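Long-range contacts in protein SMG-7 (Caenorhabditis elegans, PDB 3ZHE), which acts in nonsense-mediated mRNA decay, pairing with SMG-5 in a heterodimer of two 14-3-3-like domains, and probably binds phosphorylated peptides: residues H192-F197 / Y364-Q369; V312-H317 / D358-G363. All coordinates share one frame; numbering follows the deposited sequence.

Contact 1: H192-F197 / Y364-Q369; sequences HATMEF and YFHCLQ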
loop_
_atom_site.group_PDB
_atom_site.type_symbol
_atom_site.label_atom_id
_atom_site.label_comp_id
_atom_site.label_asym_id
_atom_site.label_seq_id
_atom_site.Cartn_x
_atom_site.Cartn_y
_atom_site.Cartn_z
ATOM N N HIS B 192 26.690 2.815 13.422
ATOM C CA HIS B 192 26.362 2.650 14.834
ATOM C C HIS B 192 24.905 2.284 15.111
ATOM O O HIS B 192 24.401 2.519 16.210
ATOM C CB HIS B 192 26.733 3.912 15.608
ATOM C CG HIS B 192 28.205 4.165 15.674
ATOM N ND1 HIS B 192 29.038 3.476 16.527
ATOM C CD2 HIS B 192 28.993 5.038 15.002
ATOM C CE1 HIS B 192 30.276 3.910 16.376
ATOM N NE2 HIS B 192 30.276 4.857 15.456
ATOM N N ALA B 193 24.234 1.704 14.121
ATOM C CA ALA B 193 22.848 1.287 14.298
ATOM C C ALA B 193 22.758 0.084 15.228
ATOM O O ALA B 193 23.771 -0.396 15.733
ATOM C CB ALA B 193 22.216 0.973 12.961
ATOM N N THR B 194 21.542 -0.403 15.454
ATOM C CA THR B 194 21.334 -1.530 16.355
ATOM C C THR B 194 21.811 -2.832 15.712
ATOM O O THR B 194 22.206 -3.769 16.405
ATOM C CB THR B 194 19.859 -1.653 16.789
ATOM O OG1 THR B 194 19.369 -0.365 17.185
ATOM C CG2 THR B 194 19.724 -2.619 17.959
ATOM N N MET B 195 21.786 -2.881 14.382
ATOM C CA MET B 195 22.281 -4.047 13.654
ATOM C C MET B 195 23.760 -3.907 13.309
ATOM O O MET B 195 24.454 -4.905 13.107
ATOM C CB MET B 195 21.468 -4.289 12.379
ATOM C CG MET B 195 20.271 -5.213 12.560
ATOM S SD MET B 195 20.760 -6.836 13.176
ATOM C CE MET B 195 19.202 -7.718 13.113
ATOM N N GLU B 196 24.225 -2.661 13.241
ATOM C CA GLU B 196 25.609 -2.335 12.895
ATOM C C GLU B 196 26.044 -2.862 11.527
ATOM O O GLU B 196 26.382 -4.036 11.376
ATOM C CB GLU B 196 26.573 -2.804 13.988
ATOM C CG GLU B 196 26.195 -2.316 15.374
ATOM C CD GLU B 196 27.238 -2.637 16.425
ATOM O OE1 GLU B 196 28.173 -3.412 16.133
ATOM O OE2 GLU B 196 27.122 -2.106 17.550
ATOM N N PHE B 197 26.035 -1.970 10.542
ATOM C CA PHE B 197 26.465 -2.282 9.185
ATOM C C PHE B 197 27.894 -1.786 8.991
ATOM O O PHE B 197 28.108 -0.627 8.634
ATOM C CB PHE B 197 25.529 -1.608 8.180
ATOM C CG PHE B 197 25.706 -2.080 6.767
ATOM C CD1 PHE B 197 25.115 -3.257 6.336
ATOM C CD2 PHE B 197 26.448 -1.340 5.864
ATOM C CE1 PHE B 197 25.272 -3.693 5.035
ATOM C CE2 PHE B 197 26.607 -1.768 4.560
ATOM C CZ PHE B 197 26.018 -2.947 4.145
ATOM N N TYR B 364 17.975 3.741 18.524
ATOM C CA TYR B 364 18.402 2.740 17.560
ATOM C C TYR B 364 19.791 3.162 17.099
ATOM O O TYR B 364 20.312 2.690 16.088
ATOM C CB TYR B 364 17.425 2.674 16.388
ATOM C CG TYR B 364 16.024 2.271 16.793
ATOM C CD1 TYR B 364 15.734 0.956 17.127
ATOM C CD2 TYR B 364 14.994 3.202 16.842
ATOM C CE1 TYR B 364 14.459 0.577 17.500
ATOM C CE2 TYR B 364 13.712 2.832 17.214
ATOM C CZ TYR B 364 13.452 1.519 17.541
ATOM O OH TYR B 364 12.179 1.147 17.911
ATOM N N PHE B 365 20.366 4.079 17.869
ATOM C CA PHE B 365 21.719 4.573 17.668
ATOM C C PHE B 365 22.498 4.228 18.931
ATOM O O PHE B 365 22.116 4.629 20.029
ATOM C CB PHE B 365 21.684 6.087 17.451
ATOM C CG PHE B 365 23.010 6.684 17.079
ATOM C CD1 PHE B 365 23.637 6.325 15.900
ATOM C CD2 PHE B 365 23.616 7.625 17.895
ATOM C CE1 PHE B 365 24.849 6.878 15.547
ATOM C CE2 PHE B 365 24.831 8.184 17.547
ATOM C CZ PHE B 365 25.448 7.808 16.371
ATOM N N HIS B 366 23.580 3.469 18.781
ATOM C CA HIS B 366 24.277 2.930 19.944
ATOM C C HIS B 366 25.719 3.411 20.086
ATOM O O HIS B 366 26.498 2.831 20.842
ATOM C CB HIS B 366 24.214 1.400 19.940
ATOM C CG HIS B 366 22.855 0.856 20.252
ATOM N ND1 HIS B 366 22.539 0.301 21.473
ATOM C CD2 HIS B 366 21.726 0.794 19.506
ATOM C CE1 HIS B 366 21.276 -0.085 21.464
ATOM N NE2 HIS B 366 20.760 0.203 20.282
ATOM N N CYS B 367 26.069 4.469 19.365
ATOM C CA CYS B 367 27.371 5.097 19.538
ATOM C C CYS B 367 27.379 5.948 20.794
ATOM O O CYS B 367 26.741 6.999 20.826
ATOM C CB CYS B 367 27.711 5.987 18.344
ATOM S SG CYS B 367 29.161 7.039 18.596
ATOM N N LEU B 368 28.088 5.484 21.821
ATOM C CA LEU B 368 28.348 6.286 23.016
ATOM C C LEU B 368 27.055 6.821 23.632
ATOM O O LEU B 368 26.924 8.020 23.876
ATOM C CB LEU B 368 29.280 7.447 22.652
ATOM C CG LEU B 368 30.087 8.173 23.728
ATOM C CD1 LEU B 368 31.149 7.262 24.324
ATOM C CD2 LEU B 368 30.717 9.424 23.136
ATOM N N GLN B 369 26.098 5.931 23.876
ATOM C CA GLN B 369 24.767 6.357 24.299
ATOM C C GLN B 369 24.640 6.546 25.809
ATOM O O GLN B 369 24.884 7.637 26.325
ATOM C CB GLN B 369 23.696 5.389 23.791
ATOM C CG GLN B 369 22.284 5.933 23.913
ATOM C CD GLN B 369 21.283 5.137 23.108
ATOM O OE1 GLN B 369 20.598 5.679 22.241
ATOM N NE2 GLN B 369 21.191 3.843 23.390
#
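One face of the His192 imidazole is covered by Cys367: its CB lies 3.5 Å from the centroid of the His192 ring, a CH-pi contact. The setting is a loop-to-loop junction in an alpha-helical protein: 192-197, within the Est1 DNA/RNA-binding family region of the TPR clan, leads out of helix 180-191, and the segment 364-369 belongs to the long connection between helices 337-348 and 377-389. SG of Cys367 adds a sulfur-aromatic contact, 3.9 Å from the centroid of the same His192 ring and almost on its normal. The Phe365 ring approaches obliquely, CE1 of Phe365 coming to 3.5 Å from CB of His192, while the planes of the two rings stand 76° apart. Thr194 OG1 serves two flat groups at once, lying at the edge of both the Tyr364 ring and the His366 ring. The backbones are tied by His366 N, which donates to His192 O at 2.9 Å with 168° at the hydrogen, a nearly straight bond. In His192, CG is anti to the carbonyl carbon (chi1 -67°), which turns the ring toward Cys367. NE2 of His192 is hydrogen-bonded to Ser265 OG in helix 257-270; Met264 and Val261 of that helix pack on Cys367 and Phe365. With an alanine in place of His192, Ser265 OG is likely to lose this partner, and a gap to open beside the Cys367 side chain. Further along, Tyr364 O receives a weak hydrogen bond from Thr194 OG1, the two atoms being 3.4 Å apart. The same oxygen accepts a CA-H...O contact from Ala193 CA, also at 3.4 Å, whereas Ala193 turns its side chain to Trp167. CG2 of Thr194 touches the His366 imidazole too, 3.8 Å from NE2 of His366.

Contact 2: V312-H317 / D358-G363; sequences VPHLLH and DSDAFG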
loop_
_atom_site.group_PDB
_atom_site.type_symbol
_atom_site.label_atom_id
_atom_site.label_comp_id
_atom_site.label_asym_id
_atom_site.label_seq_id
_atom_site.Cartn_x
_atom_site.Cartn_y
_atom_site.Cartn_z
ATOM N N VAL B 312 10.288 22.700 20.281
ATOM C CA VAL B 312 11.716 22.464 20.089
ATOM C C VAL B 312 12.158 21.050 20.474
ATOM O O VAL B 312 12.974 20.882 21.378
ATOM C CB VAL B 312 12.568 23.491 20.869
ATOM C CG1 VAL B 312 12.893 24.695 19.990
ATOM C CG2 VAL B 312 11.861 23.918 22.144
ATOM N N PRO B 313 11.635 20.025 19.776
ATOM C CA PRO B 313 11.990 18.650 20.138
ATOM C C PRO B 313 13.384 18.275 19.650
ATOM O O PRO B 313 14.191 17.756 20.422
ATOM C CB PRO B 313 10.944 17.806 19.393
ATOM C CG PRO B 313 9.921 18.776 18.872
ATOM C CD PRO B 313 10.659 20.058 18.677
ATOM N N HIS B 314 13.649 18.535 18.373
ATOM C CA HIS B 314 14.926 18.205 17.753
ATOM C C HIS B 314 16.079 18.946 18.419
ATOM O O HIS B 314 17.179 18.410 18.558
ATOM C CB HIS B 314 14.887 18.546 16.263
ATOM C CG HIS B 314 13.784 17.864 15.517
ATOM N ND1 HIS B 314 13.197 18.409 14.395
ATOM C CD2 HIS B 314 13.162 16.681 15.730
ATOM C CE1 HIS B 314 12.259 17.592 13.950
ATOM N NE2 HIS B 314 12.217 16.536 14.743
ATOM N N LEU B 315 15.816 20.182 18.828
ATOM C CA LEU B 315 16.834 21.011 19.459
ATOM C C LEU B 315 17.179 20.485 20.850
ATOM O O LEU B 315 18.311 20.622 21.312
ATOM C CB LEU B 315 16.369 22.467 19.529
ATOM C CG LEU B 315 17.437 23.510 19.199
ATOM C CD1 LEU B 315 18.061 23.223 17.840
ATOM C CD2 LEU B 315 16.852 24.914 19.238
ATOM N N LEU B 316 16.198 19.877 21.511
ATOM C CA LEU B 316 16.435 19.244 22.801
ATOM C C LEU B 316 17.202 17.938 22.627
ATOM O O LEU B 316 17.964 17.535 23.504
ATOM C CB LEU B 316 15.120 18.987 23.544
ATOM C CG LEU B 316 14.375 20.205 24.098
ATOM C CD1 LEU B 316 13.259 19.765 25.035
ATOM C CD2 LEU B 316 15.323 21.173 24.794
ATOM N N HIS B 317 16.998 17.279 21.490
ATOM C CA HIS B 317 17.674 16.015 21.216
ATOM C C HIS B 317 19.147 16.202 20.867
ATOM O O HIS B 317 19.979 15.357 21.198
ATOM C CB HIS B 317 16.952 15.236 20.115
ATOM C CG HIS B 317 15.955 14.250 20.637
ATOM N ND1 HIS B 317 16.327 13.093 21.286
ATOM C CD2 HIS B 317 14.602 14.250 20.613
ATOM C CE1 HIS B 317 15.245 12.420 21.636
ATOM N NE2 HIS B 317 14.185 13.101 21.241
ATOM N N ASP B 358 11.570 12.270 18.844
ATOM C CA ASP B 358 12.841 12.399 18.142
ATOM C C ASP B 358 12.653 12.390 16.629
ATOM O O ASP B 358 13.129 13.292 15.939
ATOM C CB ASP B 358 13.819 11.300 18.574
ATOM C CG ASP B 358 13.138 9.961 18.790
ATOM O OD1 ASP B 358 11.893 9.932 18.887
ATOM O OD2 ASP B 358 13.849 8.937 18.875
ATOM N N SER B 359 11.971 11.364 16.123
ATOM C CA SER B 359 11.733 11.174 14.683
ATOM C C SER B 359 13.022 10.985 13.877
ATOM O O SER B 359 12.986 10.733 12.671
ATOM C CB SER B 359 10.886 12.311 14.094
ATOM O OG SER B 359 11.630 13.516 14.007
ATOM N N ASP B 360 14.155 11.106 14.562
ATOM C CA ASP B 360 15.469 10.887 13.982
ATOM C C ASP B 360 15.944 9.514 14.433
ATOM O O ASP B 360 17.020 9.048 14.051
ATOM C CB ASP B 360 16.432 11.977 14.449
ATOM C CG ASP B 360 15.903 13.373 14.177
ATOM O OD1 ASP B 360 15.402 13.609 13.056
ATOM O OD2 ASP B 360 15.979 14.230 15.082
ATOM N N ALA B 361 15.117 8.885 15.264
ATOM C CA ALA B 361 15.301 7.505 15.700
ATOM C C ALA B 361 16.610 7.209 16.432
ATOM O O ALA B 361 17.267 6.209 16.149
ATOM C CB ALA B 361 15.113 6.543 14.528
ATOM N N PHE B 362 16.987 8.070 17.371
ATOM C CA PHE B 362 18.057 7.729 18.297
ATOM C C PHE B 362 17.472 6.717 19.276
ATOM O O PHE B 362 16.256 6.664 19.462
ATOM C CB PHE B 362 18.573 8.964 19.035
ATOM C CG PHE B 362 18.803 10.154 18.146
ATOM C CD1 PHE B 362 19.720 10.101 17.109
ATOM C CD2 PHE B 362 18.109 11.332 18.360
ATOM C CE1 PHE B 362 19.930 11.198 16.297
ATOM C CE2 PHE B 362 18.317 12.431 17.553
ATOM C CZ PHE B 362 19.230 12.364 16.521
ATOM N N GLY B 363 18.328 5.915 19.899
ATOM C CA GLY B 363 17.866 4.784 20.684
ATOM C C GLY B 363 18.034 3.541 19.836
ATOM O O GLY B 363 18.199 2.434 20.345
#
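Ser359 OG accepts a hydrogen bond from NE2 of His314 at 3.2 Å. The bond is bent, with 140° at the hydrogen, and the hydroxyl is tilted 27° out of the imidazole plane. OG of Ser359 is also placed to donate to Asp358 O, but so close in the model that the length of that bond is doubtful at 3.0 Å resolution. The Asp358 carbonyl brings its O to 3.4 Å from CD2 of His314, and OD2 of Asp360 approaches that ring carbon from farther off. With OD2 of Asp360 4.4 Å from NE2 of His314, the carboxylate might favour the protonated imidazole, although its OD1 is already salt-bridged to Lys257. Structurally this is a helix-to-loop contact in an alpha-helical protein, and helix 313-322 begins within the Est1 DNA/RNA-binding family region: its first turn offers His314 and His317, three residues apart, to the connection that precedes helix 377-389. The turn is supported by the backbone bond from His317 N to Pro313 O, 3.0 Å long, and Leu315 faces helix 277-304. The His317 ring receives CB of Asp358 over one face, 3.6 Å from the ring centroid, as a CH-pi contact. CG of Asp358 lies between the backbone N and the carbonyl carbon; this chi1 of 38° swings the carboxylate off the helix, and it is CB that lies on the imidazole. NE2 of His317 donates to Ile356 O, just ahead of 358-363 in the chain, a bond that fixes how the imidazole is turned. Beside it, the Phe362 and His317 side chains run antiparallel past one another, their rings oblique. ND1 of His317 comes to the edge of the Phe362 ring, 3.9 Å from CD2 of Phe362.

How the contacts relate
The two contacts have centres about 15 Å apart and draw on adjoining pieces of one connection, the loop between helices 337-348 and 377-389: 358-363 serves contact 2 and runs directly into 364-369 of contact 1. Along the chain the order is 192-197, 312-317, 358-363, 364-369, and both segments of contact 2 therefore fall within the span of chain that contact 1 closes. Two helices also reach both sites. Helix 180-191 runs into contact 1 and gives Arg189 to Asp360 O in contact 2; helix 257-270 supplies Ser265 to one and Lys257 to the other. One irregular segment thus bridges helix 313-322 and the loop that follows helix 180-191, with helix 257-270 alongside.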